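Local atomic coordinates of undecaprenyl-diphosphooligosaccharide--protein glycotransferase (Campylobacter jejuni, PDB entry 3AAG), a protein that transfers a preassembled heptasaccharide from a lipid carrier to asparagine side chains of target proteins, this chain being its periplasmic C-terminal globular domain. Residues Leu148-Val153 with Phe170-Ala175. Numbering follows the deposited sequence.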
loop_
_atom_site.group_PDB
_atom_site.type_symbol
_atom_site.label_atom_id
_atom_site.label_comp_id
_atom_site.label_asym_id
_atom_site.label_seq_id
_atom_site.Cartn_x
_atom_site.Cartn_y
_atom_site.Cartn_z
ATOM N N LEU A 148 6.930 -5.544 5.259
ATOM C CA LEU A 148 7.260 -6.939 5.531
ATOM C C LEU A 148 6.101 -7.877 5.219
ATOM O O LEU A 148 6.283 -9.092 5.149
ATOM C CB LEU A 148 7.694 -7.122 6.986
ATOM C CG LEU A 148 9.032 -6.505 7.396
ATOM C CD1 LEU A 148 9.307 -6.783 8.862
ATOM C CD2 LEU A 148 10.164 -7.027 6.524
ATOM N N ILE A 149 4.910 -7.314 5.040
ATOM C CA ILE A 149 3.712 -8.122 4.820
ATOM C C ILE A 149 2.945 -7.677 3.582
ATOM O O ILE A 149 1.921 -8.264 3.235
ATOM C CB ILE A 149 2.759 -8.080 6.032
ATOM C CG1 ILE A 149 2.429 -6.631 6.403
ATOM C CG2 ILE A 149 3.358 -8.828 7.211
ATOM C CD1 ILE A 149 1.058 -6.459 7.012
ATOM N N PHE A 150 3.445 -6.641 2.917
ATOM C CA PHE A 150 2.714 -6.012 1.822
ATOM C C PHE A 150 2.406 -6.995 0.698
ATOM O O PHE A 150 1.382 -6.880 0.021
ATOM C CB PHE A 150 3.486 -4.808 1.276
ATOM C CG PHE A 150 2.668 -3.929 0.373
ATOM C CD1 PHE A 150 1.511 -3.323 0.839
ATOM C CD2 PHE A 150 3.053 -3.711 -0.941
ATOM C CE1 PHE A 150 0.751 -2.512 0.010
ATOM C CE2 PHE A 150 2.300 -2.901 -1.775
ATOM C CZ PHE A 150 1.146 -2.300 -1.298
ATOM N N SER A 151 3.292 -7.962 0.499
ATOM C CA SER A 151 3.059 -9.017 -0.476
ATOM C C SER A 151 1.709 -9.679 -0.232
ATOM O O SER A 151 0.931 -9.893 -1.163
ATOM C CB SER A 151 4.172 -10.060 -0.408
ATOM O OG SER A 151 4.158 -10.887 -1.557
ATOM N N THR A 152 1.440 -10.006 1.028
ATOM C CA THR A 152 0.176 -10.623 1.402
ATOM C C THR A 152 -0.971 -9.629 1.299
ATOM O O THR A 152 -2.081 -9.990 0.909
ATOM C CB THR A 152 0.225 -11.187 2.830
ATOM O OG1 THR A 152 1.043 -12.363 2.853
ATOM C CG2 THR A 152 -1.173 -11.541 3.308
ATOM N N VAL A 153 -0.700 -8.377 1.648
ATOM C CA VAL A 153 -1.707 -7.328 1.544
ATOM C C VAL A 153 -2.222 -7.214 0.113
ATOM O O VAL A 153 -3.427 -7.276 -0.131
ATOM C CB VAL A 153 -1.158 -5.965 2.004
ATOM C CG1 VAL A 153 -2.164 -4.862 1.715
ATOM C CG2 VAL A 153 -0.818 -6.007 3.482
ATOM N N PHE A 170 2.212 -10.997 -8.791
ATOM C CA PHE A 170 2.981 -9.769 -8.632
ATOM C C PHE A 170 4.306 -10.098 -7.950
ATOM O O PHE A 170 4.618 -11.266 -7.726
ATOM C CB PHE A 170 2.196 -8.765 -7.785
ATOM C CG PHE A 170 1.768 -9.307 -6.452
ATOM C CD1 PHE A 170 2.560 -9.128 -5.330
ATOM C CD2 PHE A 170 0.580 -10.007 -6.322
ATOM C CE1 PHE A 170 2.171 -9.631 -4.101
ATOM C CE2 PHE A 170 0.187 -10.512 -5.095
ATOM C CZ PHE A 170 0.984 -10.323 -3.984
ATOM N N THR A 171 5.080 -9.072 -7.617
ATOM C CA THR A 171 6.327 -9.279 -6.889
ATOM C C THR A 171 6.636 -8.145 -5.918
ATOM O O THR A 171 6.830 -6.998 -6.322
ATOM C CB THR A 171 7.518 -9.479 -7.841
ATOM O OG1 THR A 171 7.289 -10.636 -8.655
ATOM C CG2 THR A 171 8.804 -9.667 -7.052
ATOM N N PHE A 172 6.679 -8.480 -4.633
ATOM C CA PHE A 172 7.116 -7.548 -3.603
ATOM C C PHE A 172 7.911 -8.308 -2.550
ATOM O O PHE A 172 7.381 -8.668 -1.499
ATOM C CB PHE A 172 5.911 -6.864 -2.956
ATOM C CG PHE A 172 6.254 -5.613 -2.198
ATOM C CD1 PHE A 172 6.285 -4.385 -2.838
ATOM C CD2 PHE A 172 6.539 -5.664 -0.845
ATOM C CE1 PHE A 172 6.597 -3.232 -2.143
ATOM C CE2 PHE A 172 6.853 -4.514 -0.143
ATOM C CZ PHE A 172 6.882 -3.297 -0.794
ATOM N N SER A 173 9.181 -8.562 -2.845
ATOM C CA SER A 173 10.029 -9.335 -1.948
ATOM C C SER A 173 11.011 -8.429 -1.218
ATOM O O SER A 173 11.854 -7.783 -1.840
ATOM C CB SER A 173 10.782 -10.422 -2.717
ATOM O OG SER A 173 11.244 -11.435 -1.843
ATOM N N THR A 174 10.893 -8.380 0.103
ATOM C CA THR A 174 11.837 -7.634 0.923
ATOM C C THR A 174 12.866 -8.574 1.537
ATOM O O THR A 174 12.597 -9.759 1.731
ATOM C CB THR A 174 11.119 -6.855 2.041
ATOM O OG1 THR A 174 10.482 -7.776 2.936
ATOM C CG2 THR A 174 10.073 -5.923 1.451
ATOM N N ALA A 175 14.048 -8.044 1.836
ATOM C CA ALA A 175 15.156 -8.875 2.289
ATOM C C ALA A 175 16.247 -8.062 2.977
ATOM O O ALA A 175 16.407 -6.868 2.720
ATOM C CB ALA A 175 15.734 -9.667 1.129
#
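Phe150 and Phe172 meet in a T-shaped (edge-to-face) stack: the ring centroids lie 5.0 Å apart and the planes are turned by 70°. Phe150 supplies the edge, its CD2 standing 3.6 Å above the plane of the Phe172 ring and over its centre. CB of Phe150 also rests on that ring, 3.7 Å from CE2 of Phe172. Both residues hold CG opposite the backbone N, with chi1 of -167° in Phe150 and -162° in Phe172, which brings each ring to the interface between helix and strand. Ser151 places CB 3.7 Å from the carbonyl O of Phe172, while its OG lies 3.5 Å from CE1 of Phe170. At the other end the side chain of Leu148 crosses that of Thr174 at about a right angle, CD2 of Leu148 being 3.7 Å from OG1 of Thr174. No hydrogen bond joins the segments, so van der Waals contact carries the interface. It sets the start of helix 150-155, by similarity part of the MI motif, against strand 172-179 of the C-terminal beta-sheet. Ile149, assigned by similarity to acceptor-peptide binding, touches Trp35 and Tyr38 of the WWDYG motif. Tyr261 of helix 260-266 also meets Phe150, and the adjacent antiparallel strand 249-252 flanks Phe172 with Ile250 and Met252.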